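Local atomic coordinates of Alpha/beta hydrolase family protein (Bacillus anthracis, PDB entry 3OOS), a protein that probably catalyses the hydrolysis of a substrate not yet identified, using an alpha/beta hydrolase fold. Residues Phe15-Leu19 with Val52-Lys58; Val220-Ile226 with Ile247-Thr253; Tyr227-Val233 with Lys254-His260. All blocks are in the same frame, centred on the assembly; numbering follows the deposited sequence. Where two conformers were deposited one is given.

Interaction 1: Phe15-Leu19 with Val52-Lys58; sequences FEYFL and VYLVNLK
The carbonyl oxygen of Phe18 is met twice across the sheet: Leu54 N donates to it at 2.8 Å, and the CA of Tyr53 adds a longer C-H···O contact. The return bond, from Phe18 N to Leu54 O, closes the hydrogen-bonded pair of two antiparallel strands near one end of the mixed sheet of the alpha/beta hydrolase fold. Past Val55, Asn56 N donates to Glu16 O at 2.9 Å. On the face bearing Tyr17, Leu19 and Tyr53, the two tyrosines run side by side, with Tyr17 CE1 3.4 Å from Tyr53 CD2 and the ring planes turned 42° apart. Tyr53 is also covered on one face by Leu19, whose CD1 sits 3.8 Å from the Tyr53 ring centroid in a CH-pi contact. With CG anti to the backbone N (chi1 178°), Leu19 runs alongside the tyrosine, and its CD1 branch reaches over the ring. Helix 74-87 packs against Phe15 and Val55, while Glu71 takes the ammonium of Lys58 in a salt bridge. At the loop end the rim of the Phe15 ring meets backbone: Phe15 CD1 lies 3.7 Å from Asn56 O, which stands in the ring plane.

Interaction 2: Val220-Ile226 with Ile247-Thr253; sequences VKIPSFI and IPNATLT
Thr251 holds OG1 between its own backbone N and carbonyl carbon (chi1 65°), beside the Phe225 ring, whereas Thr253 turns OG1 away from its carbonyl carbon (chi1 -57°). Together these rotations bring both hydroxyls to one water, 2.8 Å from Thr251 OG1 and 2.7 Å from Thr253 OG1, and this water donates to Ile226 O across the contact. Thr253 N also donates to Ile226 O, at 2.9 Å. The pairing is parallel and belongs to the beta-alpha-beta crossover in which helix 237-246 joins strand 224-229 to strand 250-255, one of the two outer strands of the sheet. Its other rungs run from Thr251 N to Ser224 O and from Ile226 N to Thr251 O. On the face bearing Ser224, Ala250 and Leu252, Ile226 spreads its two branches: CG2 lies 4.0 Å from Leu252 CD1, and CG1 is 4.2 Å from Ala250 CB. Ser224 OG bonds back to Ile222 O at 3.0 Å and rests against Ile247 CG2 at 3.5 Å. Where the strands start, a second water donates to Asn249 O and accepts from Ser224 N, 3.2 Å away. Direct backbone bonds thus join the strands proper, while water bridges supplement them along the threonine side and where the chains first approach.

Interaction 3: Tyr227-Val233 with Lys254-His260; sequences YCGKHDV and KFEESNH. With SO4 (sulfate ion), chain B.
Asp232 leans on the loop after the neighbouring strand, beginning at CB, which lies 3.3 Å from Asn259 O. CG, anti to the backbone N (chi1 -156°), turns the carboxylate toward His260. OD1 accepts from His260 ND1 at 2.9 Å, with an N-H···O angle of 161°; the oxygen lies close to the imidazole plane and is met on its syn side, 23° out of the carboxylate plane. A second N-H, from Gln234 N, also reaches OD1. OD2 takes a bond from a water 2.7 Å away, which donates to Asn259 O as well and accepts from Gly229 N, linking the carboxylate to the backbone of both segments. On the other side of the ring, His260 NE2 makes a weak bond to O2 of a sulfate, 3.2 Å away; this anion, probably from the crystallisation liquor, is also held by Ser99 OG and Ala100 N. Such an acid and histidine in the loops after adjacent strands, beside a serine in a probable nucleophile elbow, are consistent with the acid-histidine-serine arrangement of alpha/beta hydrolases, although a catalytic role is inferred here. Two type I turns, Gly229-Asp232 and Phe255-Ser258, begin these loops and are pinned to each other. Lys230 N donates to Phe255 O at 2.8 Å, and His231 N to Ser258 O at 3.0 Å. Deeper along the strands, Tyr227 CB meets the edge of the Phe255 ring, 3.7 Å from CE2, while Tyr227 OH bonds to His98. On the outer side, Lys230 and Lys254 pack through their aliphatic parts, and one water accepts from Lys254 NZ while donating to Glu256 OE1. In the conformer described, a second water links Lys230 NZ to the same oxygen, bridging charges that do not form a direct salt bridge.

How the interactions relate
All three contacts belong to the same mixed sheet, but interaction 1 lies toward its antiparallel end and interactions 2 and 3 at its parallel end. Interaction 1 is the buried one, rich in aromatic and aliphatic packing, and its nearest atoms stay about 12 Å from those of interaction 3. Interactions 2 and 3 are partly buried and share strands 224-229 and 250-255: 220-226 runs on into 227-233, and 247-253 into 254-260. They meet where Thr253 O comes 3.2 Å from Cys228 N, a probable hydrogen bond. Interaction 2 combines a regular ladder with bridging waters; interaction 3 gives way to turns, charged groups and the sulfate site.

Interaction 1: Phe15-Leu19 with Val52-Lys58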
loop_
_atom_site.group_PDB
_atom_site.type_symbol
_atom_site.label_atom_id
_atom_site.label_comp_id
_atom_site.label_asym_id
_atom_site.label_seq_id
_atom_site.Cartn_x
_atom_site.Cartn_y
_atom_site.Cartn_z
ATOM N N PHE A 15 1.896 13.985 13.085
ATOM C CA PHE A 15 1.657 12.647 12.558
ATOM C C PHE A 15 2.065 11.572 13.545
ATOM O O PHE A 15 3.105 11.674 14.202
ATOM C CB PHE A 15 2.414 12.439 11.237
ATOM C CG PHE A 15 1.981 13.371 10.136
ATOM C CD1 PHE A 15 0.978 13.000 9.246
ATOM C CD2 PHE A 15 2.569 14.627 9.999
ATOM C CE1 PHE A 15 0.571 13.865 8.229
ATOM C CE2 PHE A 15 2.168 15.500 8.990
ATOM C CZ PHE A 15 1.165 15.119 8.106
ATOM N N GLU A 16 1.230 10.543 13.630
ATOM C CA GLU A 16 1.534 9.333 14.368
ATOM C C GLU A 16 2.205 8.335 13.427
ATOM O O GLU A 16 1.777 8.162 12.281
ATOM C CB GLU A 16 0.239 8.735 14.917
ATOM C CG GLU A 16 0.430 7.491 15.774
ATOM C CD GLU A 16 -0.888 6.935 16.271
ATOM O OE1 GLU A 16 -1.811 6.750 15.444
ATOM O OE2 GLU A 16 -1.002 6.684 17.489
ATOM N N TYR A 17 3.266 7.692 13.902
ATOM C CA TYR A 17 3.893 6.607 13.143
ATOM C C TYR A 17 4.499 5.585 14.091
ATOM O O TYR A 17 4.742 5.870 15.269
ATOM C CB TYR A 17 4.959 7.134 12.164
ATOM C CG TYR A 17 6.198 7.650 12.858
ATOM C CD1 TYR A 17 7.280 6.802 13.135
ATOM C CD2 TYR A 17 6.283 8.979 13.259
ATOM C CE1 TYR A 17 8.410 7.278 13.796
ATOM C CE2 TYR A 17 7.404 9.458 13.915
ATOM C CZ TYR A 17 8.462 8.609 14.177
ATOM O OH TYR A 17 9.563 9.094 14.837
ATOM N N PHE A 18 4.761 4.399 13.560
ATOM C CA PHE A 18 5.288 3.308 14.358
ATOM C C PHE A 18 6.643 2.898 13.819
ATOM O O PHE A 18 6.827 2.803 12.603
ATOM C CB PHE A 18 4.280 2.151 14.380
ATOM C CG PHE A 18 2.908 2.585 14.817
ATOM C CD1 PHE A 18 2.566 2.587 16.167
ATOM C CD2 PHE A 18 1.983 3.056 13.886
ATOM C CE1 PHE A 18 1.310 3.027 16.587
ATOM C CE2 PHE A 18 0.721 3.499 14.293
ATOM C CZ PHE A 18 0.386 3.486 15.648
ATOM N N LEU A 19 7.592 2.687 14.728
ATOM C CA LEU A 19 8.949 2.301 14.352
ATOM C C LEU A 19 9.275 0.882 14.798
ATOM O O LEU A 19 8.996 0.496 15.936
ATOM C CB LEU A 19 9.979 3.270 14.948
ATOM C CG LEU A 19 11.453 2.933 14.664
ATOM C CD1 LEU A 19 11.798 3.131 13.186
ATOM C CD2 LEU A 19 12.381 3.758 15.537
ATOM N N VAL A 52 11.908 0.540 9.928
ATOM C CA VAL A 52 10.633 0.786 9.251
ATOM C C VAL A 52 9.782 1.826 9.967
ATOM O O VAL A 52 9.473 1.677 11.149
ATOM C CB VAL A 52 9.835 -0.528 9.047
ATOM C CG1 VAL A 52 8.521 -0.260 8.311
ATOM C CG2 VAL A 52 10.678 -1.539 8.276
ATOM N N TYR A 53 9.427 2.875 9.227
ATOM C CA TYR A 53 8.545 3.936 9.699
ATOM C C TYR A 53 7.167 3.719 9.092
ATOM O O TYR A 53 6.931 4.043 7.923
ATOM C CB TYR A 53 9.107 5.311 9.304
ATOM C CG TYR A 53 10.405 5.641 10.005
ATOM C CD1 TYR A 53 11.626 5.144 9.533
ATOM C CD2 TYR A 53 10.416 6.433 11.148
ATOM C CE1 TYR A 53 12.822 5.437 10.185
ATOM C CE2 TYR A 53 11.602 6.728 11.808
ATOM C CZ TYR A 53 12.800 6.230 11.321
ATOM O OH TYR A 53 13.976 6.519 11.972
ATOM N N LEU A 54 6.274 3.142 9.892
ATOM C CA LEU A 54 4.906 2.845 9.472
ATOM C C LEU A 54 4.021 4.040 9.813
ATOM O O LEU A 54 3.685 4.257 10.977
ATOM C CB LEU A 54 4.409 1.568 10.163
ATOM C CG LEU A 54 2.995 1.062 9.851
ATOM C CD1 LEU A 54 2.862 0.656 8.388
ATOM C CD2 LEU A 54 2.647 -0.108 10.770
ATOM N N VAL A 55 3.661 4.812 8.790
ATOM C CA VAL A 55 3.045 6.127 8.979
ATOM C C VAL A 55 1.516 6.125 8.905
ATOM O O VAL A 55 0.919 5.540 7.997
ATOM C CB VAL A 55 3.609 7.153 7.959
ATOM C CG1 VAL A 55 2.984 8.540 8.151
ATOM C CG2 VAL A 55 5.126 7.233 8.071
ATOM N N ASN A 56 0.898 6.787 9.882
ATOM C CA ASN A 56 -0.509 7.169 9.798
ATOM C C ASN A 56 -0.631 8.527 9.108
ATOM O O ASN A 56 -0.137 9.542 9.612
ATOM C CB ASN A 56 -1.158 7.198 11.194
ATOM C CG ASN A 56 -1.736 5.848 11.610
ATOM O OD1 ASN A 56 -1.898 5.564 12.805
ATOM N ND2 ASN A 56 -2.060 5.018 10.631
ATOM N N LEU A 57 -1.271 8.539 7.942
ATOM C CA LEU A 57 -1.416 9.762 7.156
ATOM C C LEU A 57 -2.460 10.696 7.768
ATOM O O LEU A 57 -3.084 10.362 8.777
ATOM C CB LEU A 57 -1.771 9.429 5.705
ATOM C CG LEU A 57 -0.724 8.622 4.932
ATOM C CD1 LEU A 57 -1.249 8.271 3.551
ATOM C CD2 LEU A 57 0.599 9.377 4.845
ATOM N N LYS A 58 -2.623 11.874 7.168
ATOM C CA LYS A 58 -3.679 12.807 7.563
ATOM C C LYS A 58 -5.010 12.057 7.593
ATOM O O LYS A 58 -5.337 11.326 6.656
ATOM C CB LYS A 58 -3.735 13.977 6.572
ATOM C CG LYS A 58 -4.502 15.221 7.036
ATOM C CD LYS A 58 -3.707 16.075 8.044
ATOM C CE LYS A 58 -2.460 16.723 7.449
ATOM N NZ LYS A 58 -2.780 17.830 6.508
#

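Interaction 2: Val220-Ile226 with Ile247-Thr253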
loop_
_atom_site.group_PDB
_atom_site.type_symbol
_atom_site.label_atom_id
_atom_site.label_comp_id
_atom_site.label_asym_id
_atom_site.label_seq_id
_atom_site.Cartn_x
_atom_site.Cartn_y
_atom_site.Cartn_z
ATOM N N VAL A 220 11.907 7.904 -13.961
ATOM C CA VAL A 220 12.227 7.461 -12.604
ATOM C C VAL A 220 13.517 6.635 -12.663
ATOM O O VAL A 220 13.566 5.588 -13.318
ATOM C CB VAL A 220 11.058 6.647 -11.985
ATOM C CG1 VAL A 220 11.474 5.977 -10.670
ATOM C CG2 VAL A 220 9.840 7.553 -11.767
ATOM N N LYS A 221 14.556 7.115 -11.980
ATOM C CA LYS A 221 15.908 6.569 -12.137
ATOM C C LYS A 221 16.402 5.773 -10.926
ATOM O O LYS A 221 17.471 5.158 -10.972
ATOM C CB LYS A 221 16.905 7.692 -12.478
ATOM C CG LYS A 221 16.509 8.598 -13.663
ATOM C CD LYS A 221 16.079 7.830 -14.924
ATOM C CE LYS A 221 17.211 7.026 -15.564
ATOM N NZ LYS A 221 18.328 7.873 -16.076
ATOM N N ILE A 222 15.606 5.769 -9.861
ATOM C CA ILE A 222 15.964 5.092 -8.613
ATOM C C ILE A 222 15.710 3.584 -8.686
ATOM O O ILE A 222 14.882 3.133 -9.486
ATOM C CB ILE A 222 15.201 5.689 -7.396
ATOM C CG1 ILE A 222 13.696 5.432 -7.512
ATOM C CG2 ILE A 222 15.495 7.181 -7.252
ATOM C CD1 ILE A 222 12.890 5.985 -6.356
ATOM N N PRO A 223 16.430 2.789 -7.853
ATOM C CA PRO A 223 16.130 1.357 -7.801
ATOM C C PRO A 223 14.662 1.134 -7.461
ATOM O O PRO A 223 14.137 1.741 -6.526
ATOM C CB PRO A 223 17.025 0.855 -6.667
ATOM C CG PRO A 223 18.182 1.781 -6.679
ATOM C CD PRO A 223 17.599 3.123 -7.014
ATOM N N SER A 224 14.006 0.288 -8.246
ATOM C CA SER A 224 12.579 0.055 -8.101
ATOM C C SER A 224 12.305 -1.436 -8.080
ATOM O O SER A 224 12.567 -2.139 -9.056
ATOM C CB SER A 224 11.821 0.736 -9.241
ATOM O OG SER A 224 12.083 2.129 -9.224
ATOM N N PHE A 225 11.790 -1.916 -6.953
ATOM C CA PHE A 225 11.568 -3.341 -6.766
ATOM C C PHE A 225 10.076 -3.631 -6.831
ATOM O O PHE A 225 9.338 -3.377 -5.878
ATOM C CB PHE A 225 12.203 -3.810 -5.448
ATOM C CG PHE A 225 13.682 -3.532 -5.362
ATOM C CD1 PHE A 225 14.607 -4.443 -5.864
ATOM C CD2 PHE A 225 14.150 -2.352 -4.788
ATOM C CE1 PHE A 225 15.981 -4.181 -5.796
ATOM C CE2 PHE A 225 15.518 -2.084 -4.711
ATOM C CZ PHE A 225 16.434 -3.000 -5.217
ATOM N N ILE A 226 9.649 -4.135 -7.984
ATOM C CA ILE A 226 8.235 -4.375 -8.267
ATOM C C ILE A 226 7.921 -5.842 -8.001
ATOM O O ILE A 226 8.717 -6.714 -8.323
ATOM C CB ILE A 226 7.886 -4.026 -9.750
ATOM C CG1 ILE A 226 8.590 -2.737 -10.222
ATOM C CG2 ILE A 226 6.373 -3.968 -9.971
ATOM C CD1 ILE A 226 8.350 -1.489 -9.351
ATOM N N ILE A 247 9.872 1.650 -15.861
ATOM C CA ILE A 247 10.941 2.192 -15.023
ATOM C C ILE A 247 12.285 1.599 -15.466
ATOM O O ILE A 247 12.454 0.380 -15.446
ATOM C CB ILE A 247 10.684 1.904 -13.526
ATOM C CG1 ILE A 247 9.378 2.571 -13.071
ATOM C CG2 ILE A 247 11.859 2.387 -12.676
ATOM C CD1 ILE A 247 8.937 2.177 -11.669
ATOM N N PRO A 248 13.240 2.460 -15.874
ATOM C CA PRO A 248 14.514 1.984 -16.431
ATOM C C PRO A 248 15.299 1.016 -15.539
ATOM O O PRO A 248 15.858 0.045 -16.050
ATOM C CB PRO A 248 15.312 3.275 -16.646
ATOM C CG PRO A 248 14.292 4.328 -16.814
ATOM C CD PRO A 248 13.113 3.927 -15.969
ATOM N N ASN A 249 15.338 1.270 -14.231
ATOM C CA ASN A 249 16.152 0.456 -13.321
ATOM C C ASN A 249 15.328 -0.448 -12.398
ATOM O O ASN A 249 15.693 -0.669 -11.237
ATOM C CB ASN A 249 17.100 1.346 -12.504
ATOM C CG ASN A 249 17.993 2.215 -13.379
ATOM O OD1 ASN A 249 17.973 3.444 -13.280
ATOM N ND2 ASN A 249 18.776 1.582 -14.240
ATOM N N ALA A 250 14.221 -0.976 -12.918
ATOM C CA ALA A 250 13.321 -1.813 -12.118
ATOM C C ALA A 250 13.602 -3.302 -12.244
ATOM O O ALA A 250 14.073 -3.769 -13.280
ATOM C CB ALA A 250 11.866 -1.529 -12.479
ATOM N N THR A 251 13.305 -4.038 -11.174
ATOM C CA THR A 251 13.227 -5.494 -11.228
ATOM C C THR A 251 11.789 -5.927 -10.953
ATOM O O THR A 251 11.007 -5.178 -10.359
ATOM C CB THR A 251 14.169 -6.187 -10.214
ATOM O OG1 THR A 251 13.753 -5.883 -8.876
ATOM C CG2 THR A 251 15.627 -5.764 -10.423
ATOM N N LEU A 252 11.449 -7.136 -11.389
ATOM C CA LEU A 252 10.115 -7.690 -11.192
ATOM C C LEU A 252 10.201 -9.062 -10.543
ATOM O O LEU A 252 10.936 -9.935 -11.013
ATOM C CB LEU A 252 9.368 -7.780 -12.527
ATOM C CG LEU A 252 7.959 -8.389 -12.518
ATOM C CD1 LEU A 252 6.969 -7.570 -11.676
ATOM C CD2 LEU A 252 7.455 -8.551 -13.942
ATOM N N THR A 253 9.449 -9.243 -9.460
ATOM C CA THR A 253 9.427 -10.511 -8.732
ATOM C C THR A 253 8.012 -11.069 -8.728
ATOM O O THR A 253 7.074 -10.411 -8.269
ATOM C CB THR A 253 9.941 -10.345 -7.285
ATOM O OG1 THR A 253 11.259 -9.787 -7.310
ATOM C CG2 THR A 253 9.981 -11.692 -6.561
HETATM O O HOH W 1 14.857 3.477 -12.324
HETATM O O HOH W 2 15.983 -2.118 -9.102
HETATM O O HOH W 3 11.491 -7.097 -7.751
#

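Interaction 3: Tyr227-Val233 with Lys254-His260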
loop_
_atom_site.group_PDB
_atom_site.type_symbol
_atom_site.label_atom_id
_atom_site.label_comp_id
_atom_site.label_asym_id
_atom_site.label_seq_id
_atom_site.Cartn_x
_atom_site.Cartn_y
_atom_site.Cartn_z
ATOM N N TYR A 227 6.769 -6.119 -7.398
ATOM C CA TYR A 227 6.351 -7.506 -7.179
ATOM C C TYR A 227 4.835 -7.614 -7.276
ATOM O O TYR A 227 4.123 -6.616 -7.142
ATOM C CB TYR A 227 6.852 -8.046 -5.822
ATOM C CG TYR A 227 6.072 -7.509 -4.640
ATOM C CD1 TYR A 227 4.876 -8.111 -4.238
ATOM C CD2 TYR A 227 6.518 -6.390 -3.934
ATOM C CE1 TYR A 227 4.145 -7.613 -3.170
ATOM C CE2 TYR A 227 5.796 -5.889 -2.855
ATOM C CZ TYR A 227 4.609 -6.505 -2.483
ATOM O OH TYR A 227 3.877 -6.010 -1.429
ATOM N N CYS A 228 4.348 -8.832 -7.492
ATOM C CA CYS A 228 2.916 -9.084 -7.565
ATOM C C CYS A 228 2.646 -10.573 -7.452
ATOM O O CYS A 228 3.441 -11.394 -7.919
ATOM C CB CYS A 228 2.353 -8.568 -8.893
ATOM S SG CYS A 228 0.548 -8.461 -8.977
ATOM N N GLY A 229 1.525 -10.910 -6.823
ATOM C CA GLY A 229 1.018 -12.280 -6.848
ATOM C C GLY A 229 0.489 -12.601 -8.232
ATOM O O GLY A 229 -0.218 -11.789 -8.839
ATOM N N LYS A 230 0.840 -13.786 -8.727
ATOM C CA LYS A 230 0.397 -14.247 -10.043
ATOM C C LYS A 230 -1.122 -14.172 -10.180
ATOM O O LYS A 230 -1.647 -13.814 -11.244
ATOM C CB LYS A 230 0.877 -15.683 -10.284
ATOM C CG LYS A 230 0.417 -16.296 -11.600
ATOM C CD LYS A 230 0.803 -17.761 -11.690
ATOM C CE LYS A 230 0.465 -18.326 -13.052
ATOM N NZ LYS A 230 1.098 -19.654 -13.272
ATOM N N HIS A 231 -1.821 -14.494 -9.096
ATOM C CA HIS A 231 -3.275 -14.617 -9.116
ATOM C C HIS A 231 -4.035 -13.406 -8.572
ATOM O O HIS A 231 -5.233 -13.500 -8.297
ATOM C CB HIS A 231 -3.691 -15.883 -8.359
ATOM C CG HIS A 231 -2.975 -17.118 -8.805
ATOM N ND1 HIS A 231 -3.286 -17.777 -9.974
ATOM C CD2 HIS A 231 -1.962 -17.815 -8.236
ATOM C CE1 HIS A 231 -2.495 -18.829 -10.108
ATOM N NE2 HIS A 231 -1.684 -18.875 -9.066
ATOM N N ASP A 232 -3.346 -12.275 -8.430
ATOM C CA ASP A 232 -3.978 -11.045 -7.943
ATOM C C ASP A 232 -5.149 -10.648 -8.848
ATOM O O ASP A 232 -4.993 -10.554 -10.066
ATOM C CB ASP A 232 -2.946 -9.912 -7.867
ATOM C CG ASP A 232 -3.331 -8.822 -6.874
ATOM O OD1 ASP A 232 -4.528 -8.678 -6.537
ATOM O OD2 ASP A 232 -2.418 -8.091 -6.437
ATOM N N VAL A 233 -6.319 -10.442 -8.247
ATOM C CA VAL A 233 -7.522 -10.064 -9.001
ATOM C C VAL A 233 -7.907 -8.591 -8.836
ATOM O O VAL A 233 -8.951 -8.163 -9.328
ATOM C CB VAL A 233 -8.744 -10.984 -8.681
ATOM C CG1 VAL A 233 -8.446 -12.421 -9.077
ATOM C CG2 VAL A 233 -9.138 -10.894 -7.211
ATOM N N LYS A 254 7.868 -12.284 -9.247
ATOM C CA LYS A 254 6.570 -12.935 -9.355
ATOM C C LYS A 254 6.356 -13.892 -8.194
ATOM O O LYS A 254 7.217 -14.720 -7.893
ATOM C CB LYS A 254 6.475 -13.691 -10.678
ATOM C CG LYS A 254 5.092 -14.214 -11.007
ATOM C CD LYS A 254 5.074 -14.807 -12.404
ATOM C CE LYS A 254 3.670 -14.831 -12.966
ATOM N NZ LYS A 254 3.651 -15.346 -14.363
ATOM N N PHE A 255 5.207 -13.771 -7.544
ATOM C CA PHE A 255 4.840 -14.685 -6.476
ATOM C C PHE A 255 3.800 -15.665 -7.015
ATOM O O PHE A 255 2.617 -15.347 -7.150
ATOM C CB PHE A 255 4.382 -13.908 -5.237
ATOM C CG PHE A 255 5.515 -13.251 -4.493
ATOM C CD1 PHE A 255 6.159 -13.915 -3.453
ATOM C CD2 PHE A 255 5.957 -11.976 -4.848
ATOM C CE1 PHE A 255 7.218 -13.316 -2.767
ATOM C CE2 PHE A 255 7.016 -11.371 -4.169
ATOM C CZ PHE A 255 7.645 -12.042 -3.125
ATOM N N GLU A 256 4.283 -16.859 -7.348
ATOM C CA GLU A 256 3.523 -17.843 -8.120
ATOM C C GLU A 256 2.347 -18.448 -7.357
ATOM O O GLU A 256 1.369 -18.881 -7.967
ATOM C CB GLU A 256 4.450 -18.970 -8.600
ATOM C CG GLU A 256 5.766 -18.512 -9.240
ATOM C CD GLU A 256 5.629 -18.093 -10.696
ATOM O OE1 GLU A 256 4.536 -18.259 -11.279
ATOM O OE2 GLU A 256 6.632 -17.600 -11.265
ATOM N N GLU A 257 2.449 -18.476 -6.029
ATOM C CA GLU A 257 1.414 -19.088 -5.196
ATOM C C GLU A 257 0.682 -18.057 -4.346
ATOM O O GLU A 257 0.229 -18.346 -3.233
ATOM C CB GLU A 257 2.009 -20.190 -4.318
ATOM C CG GLU A 257 2.086 -21.544 -4.993
ATOM C CD GLU A 257 2.481 -22.636 -4.026
ATOM O OE1 GLU A 257 1.597 -23.419 -3.618
ATOM O OE2 GLU A 257 3.671 -22.697 -3.653
ATOM N N SER A 258 0.550 -16.850 -4.890
ATOM C CA SER A 258 -0.088 -15.753 -4.174
ATOM C C SER A 258 -1.169 -15.085 -5.001
ATOM O O SER A 258 -1.081 -15.016 -6.232
ATOM C CB SER A 258 0.949 -14.691 -3.775
ATOM O OG SER A 258 1.909 -15.205 -2.869
ATOM N N ASN A 259 -2.193 -14.616 -4.295
ATOM C CA ASN A 259 -3.201 -13.751 -4.877
ATOM C C ASN A 259 -2.810 -12.298 -4.602
ATOM O O ASN A 259 -1.950 -11.744 -5.293
ATOM C CB ASN A 259 -4.581 -14.102 -4.309
ATOM C CG ASN A 259 -5.711 -13.367 -5.004
ATOM O OD1 ASN A 259 -5.638 -12.160 -5.231
ATOM N ND2 ASN A 259 -6.771 -14.093 -5.331
ATOM N N HIS A 260 -3.397 -11.693 -3.570
ATOM C CA HIS A 260 -3.174 -10.277 -3.278
ATOM C C HIS A 260 -2.157 -9.993 -2.169
ATOM O O HIS A 260 -1.730 -8.845 -2.011
ATOM C CB HIS A 260 -4.519 -9.621 -2.921
ATOM C CG HIS A 260 -4.473 -8.125 -2.854
ATOM N ND1 HIS A 260 -4.327 -7.333 -3.971
ATOM C CD2 HIS A 260 -4.569 -7.277 -1.802
ATOM C CE1 HIS A 260 -4.329 -6.061 -3.611
ATOM N NE2 HIS A 260 -4.474 -6.000 -2.300
HETATM S S SO4 B . -6.097 -1.970 -1.284
HETATM O O1 SO4 B . -7.441 -1.427 -1.451
HETATM O O2 SO4 B . -5.967 -3.183 -2.080
HETATM O O3 SO4 B . -5.120 -0.971 -1.703
HETATM O O4 SO4 B . -5.884 -2.288 0.127
HETATM O O HOH W 4 -0.162 -9.102 -5.289
HETATM O O HOH W 5 4.024 -18.063 -13.874
HETATM O O HOH W 6 3.253 -20.619 -11.510
HETATM O O HOH W 7 -0.064 -21.222 -9.048
#